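Local coordinates for acetylcholine-binding protein (Bulinus truncatus, PDB 2BJ0) that probably binds acetylcholine as a soluble pentameric relative of the extracellular ligand-binding domain of nicotinic receptors, at residues Ala39-Asp44 and Cys122-Val127. Residues are numbered along the deposited sequence; the frame is centred on the assembly and turned at random.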
loop_
_atom_site.group_PDB
_atom_site.type_symbol
_atom_site.label_atom_id
_atom_site.label_comp_id
_atom_site.label_asym_id
_atom_site.label_seq_id
_atom_site.Cartn_x
_atom_site.Cartn_y
_atom_site.Cartn_z
ATOM N N ALA A 39 -21.274 12.310 5.428
ATOM C CA ALA A 39 -22.144 11.944 6.545
ATOM C C ALA A 39 -23.259 11.085 5.993
ATOM O O ALA A 39 -24.234 11.587 5.428
ATOM C CB ALA A 39 -22.679 13.172 7.273
ATOM N N ASP A 40 -23.079 9.774 6.115
ATOM C CA ASP A 40 -23.886 8.819 5.384
ATOM C C ASP A 40 -25.004 8.363 6.317
ATOM O O ASP A 40 -24.761 7.607 7.235
ATOM C CB ASP A 40 -23.007 7.643 4.938
ATOM C CG ASP A 40 -23.786 6.591 4.162
ATOM O OD1 ASP A 40 -25.019 6.506 4.332
ATOM O OD2 ASP A 40 -23.252 5.791 3.359
ATOM N N THR A 41 -26.231 8.841 6.087
ATOM C CA THR A 41 -27.305 8.643 7.068
ATOM C C THR A 41 -27.841 7.240 7.047
ATOM O O THR A 41 -28.390 6.795 8.051
ATOM C CB THR A 41 -28.475 9.606 6.861
ATOM O OG1 THR A 41 -28.935 9.467 5.521
ATOM C CG2 THR A 41 -28.014 11.059 6.982
ATOM N N GLU A 42 -27.674 6.540 5.929
ATOM C CA GLU A 42 -28.061 5.141 5.856
ATOM C C GLU A 42 -27.162 4.206 6.640
ATOM O O GLU A 42 -27.624 3.159 7.107
ATOM C CB GLU A 42 -28.145 4.664 4.402
ATOM C CG GLU A 42 -29.160 5.455 3.574
ATOM C CD GLU A 42 -30.444 5.770 4.345
ATOM O OE1 GLU A 42 -31.128 4.806 4.800
ATOM O OE2 GLU A 42 -30.775 6.988 4.493
ATOM N N LYS A 43 -25.887 4.563 6.774
ATOM C CA LYS A 43 -24.937 3.723 7.488
ATOM C C LYS A 43 -24.597 4.312 8.842
ATOM O O LYS A 43 -23.981 3.632 9.650
ATOM C CB LYS A 43 -23.658 3.518 6.681
ATOM C CG LYS A 43 -23.873 2.732 5.390
ATOM C CD LYS A 43 -22.565 2.464 4.652
ATOM C CE LYS A 43 -22.864 1.793 3.295
ATOM N NZ LYS A 43 -21.650 1.757 2.431
ATOM N N ASP A 44 -25.016 5.557 9.096
ATOM C CA ASP A 44 -24.605 6.280 10.303
ATOM C C ASP A 44 -23.086 6.355 10.448
ATOM O O ASP A 44 -22.550 5.957 11.471
ATOM C CB ASP A 44 -25.205 5.621 11.535
ATOM C CG ASP A 44 -26.602 6.111 11.823
ATOM O OD1 ASP A 44 -26.982 7.197 11.313
ATOM O OD2 ASP A 44 -27.387 5.472 12.549
ATOM N N CYS A 122 -21.661 7.347 13.960
ATOM C CA CYS A 122 -22.326 8.413 14.641
ATOM C C CYS A 122 -23.789 8.217 14.310
ATOM O O CYS A 122 -24.117 7.904 13.169
ATOM C CB CYS A 122 -21.857 9.771 14.079
ATOM S SG CYS A 122 -22.422 11.209 15.076
ATOM N N ASP A 123 -24.659 8.364 15.305
ATOM C CA ASP A 123 -26.118 8.445 15.039
ATOM C C ASP A 123 -26.511 9.761 14.349
ATOM O O ASP A 123 -26.470 10.840 14.966
ATOM C CB ASP A 123 -26.905 8.278 16.349
ATOM C CG ASP A 123 -28.370 7.997 16.126
ATOM O OD1 ASP A 123 -28.881 8.247 15.012
ATOM O OD2 ASP A 123 -29.095 7.520 17.032
ATOM N N LEU A 124 -26.872 9.672 13.069
ATOM C CA LEU A 124 -27.194 10.862 12.274
ATOM C C LEU A 124 -28.697 11.150 12.131
ATOM O O LEU A 124 -29.131 11.878 11.250
ATOM C CB LEU A 124 -26.526 10.800 10.886
ATOM C CG LEU A 124 -24.991 10.701 10.927
ATOM C CD1 LEU A 124 -24.433 10.623 9.519
ATOM C CD2 LEU A 124 -24.407 11.885 11.714
ATOM N N ILE A 125 -29.502 10.595 13.019
ATOM C CA ILE A 125 -30.936 10.764 12.872
ATOM C C ILE A 125 -31.290 12.262 12.888
ATOM O O ILE A 125 -32.224 12.686 12.227
ATOM C CB ILE A 125 -31.667 9.945 13.967
ATOM C CG1 ILE A 125 -33.140 9.752 13.591
ATOM C CG2 ILE A 125 -31.424 10.546 15.346
ATOM C CD1 ILE A 125 -33.793 8.567 14.285
ATOM N N ASN A 126 -30.528 13.067 13.618
ATOM C CA ASN A 126 -30.848 14.474 13.732
ATOM C C ASN A 126 -29.986 15.407 12.898
ATOM O O ASN A 126 -29.946 16.615 13.192
ATOM C CB ASN A 126 -30.788 14.925 15.199
ATOM C CG ASN A 126 -31.902 14.349 16.043
ATOM O OD1 ASN A 126 -31.728 14.118 17.246
ATOM N ND2 ASN A 126 -33.054 14.110 15.433
ATOM N N VAL A 127 -29.330 14.896 11.849
ATOM C CA VAL A 127 -28.334 15.687 11.118
ATOM C C VAL A 127 -28.988 16.790 10.318
ATOM O O VAL A 127 -28.336 17.746 9.876
ATOM C CB VAL A 127 -27.409 14.794 10.201
ATOM C CG1 VAL A 127 -28.127 14.340 8.953
ATOM C CG2 VAL A 127 -26.118 15.520 9.850
HETATM O O HOH W 1 -29.647 6.815 12.891
#
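D44 reaches from the turn linking strands 25-40 and 45-57 to the start of the 122-127 loop and grips it with both side chain and backbone. Its CG stands anti to its own carbonyl carbon (chi1 -85°), which lets OD1 accept the backbone N-H of L124 at 3.0 Å. That bond is nearly straight, yet L124 N lies above the carboxylate plane, 61° out of it. Two residues earlier in the loop, C122 N donates to D44 O, also at 3.0 Å.

The carboxylates of D44 and D123 run side by side, pointing the same way, with their planes turned 51° apart. A water donates to D44 OD2 and to D123 OD1, 2.7 Å from each, bridging oxygens that are themselves 4.0 Å apart. D123 OD1 also takes the N-H of I125, closing an Asx turn just as the type I turn from L124 to V127 begins.

Beyond these polar bonds L124 CD1 rests 3.8 Å from A39 CB at the end of the strand. T41 crosses V127 at about a right angle, CG2 meeting CG1 at 3.8 Å. F200 of strand 190-202 touches A39, L124 and V127, while P168 of a neighbouring subunit packs on D44 and D123.

Cutting D44 back to an alanine removes both carboxylate oxygens, which is likely to leave L124 N without its acceptor and the water without one side of its bridge. This is the start of the Cys-loop of the family, which the C122-C135 disulfide closes. Two close carboxylates sharing one donating water suggest that both are charged, their mutual repulsion probably eased by the water and the backbone N-H groups.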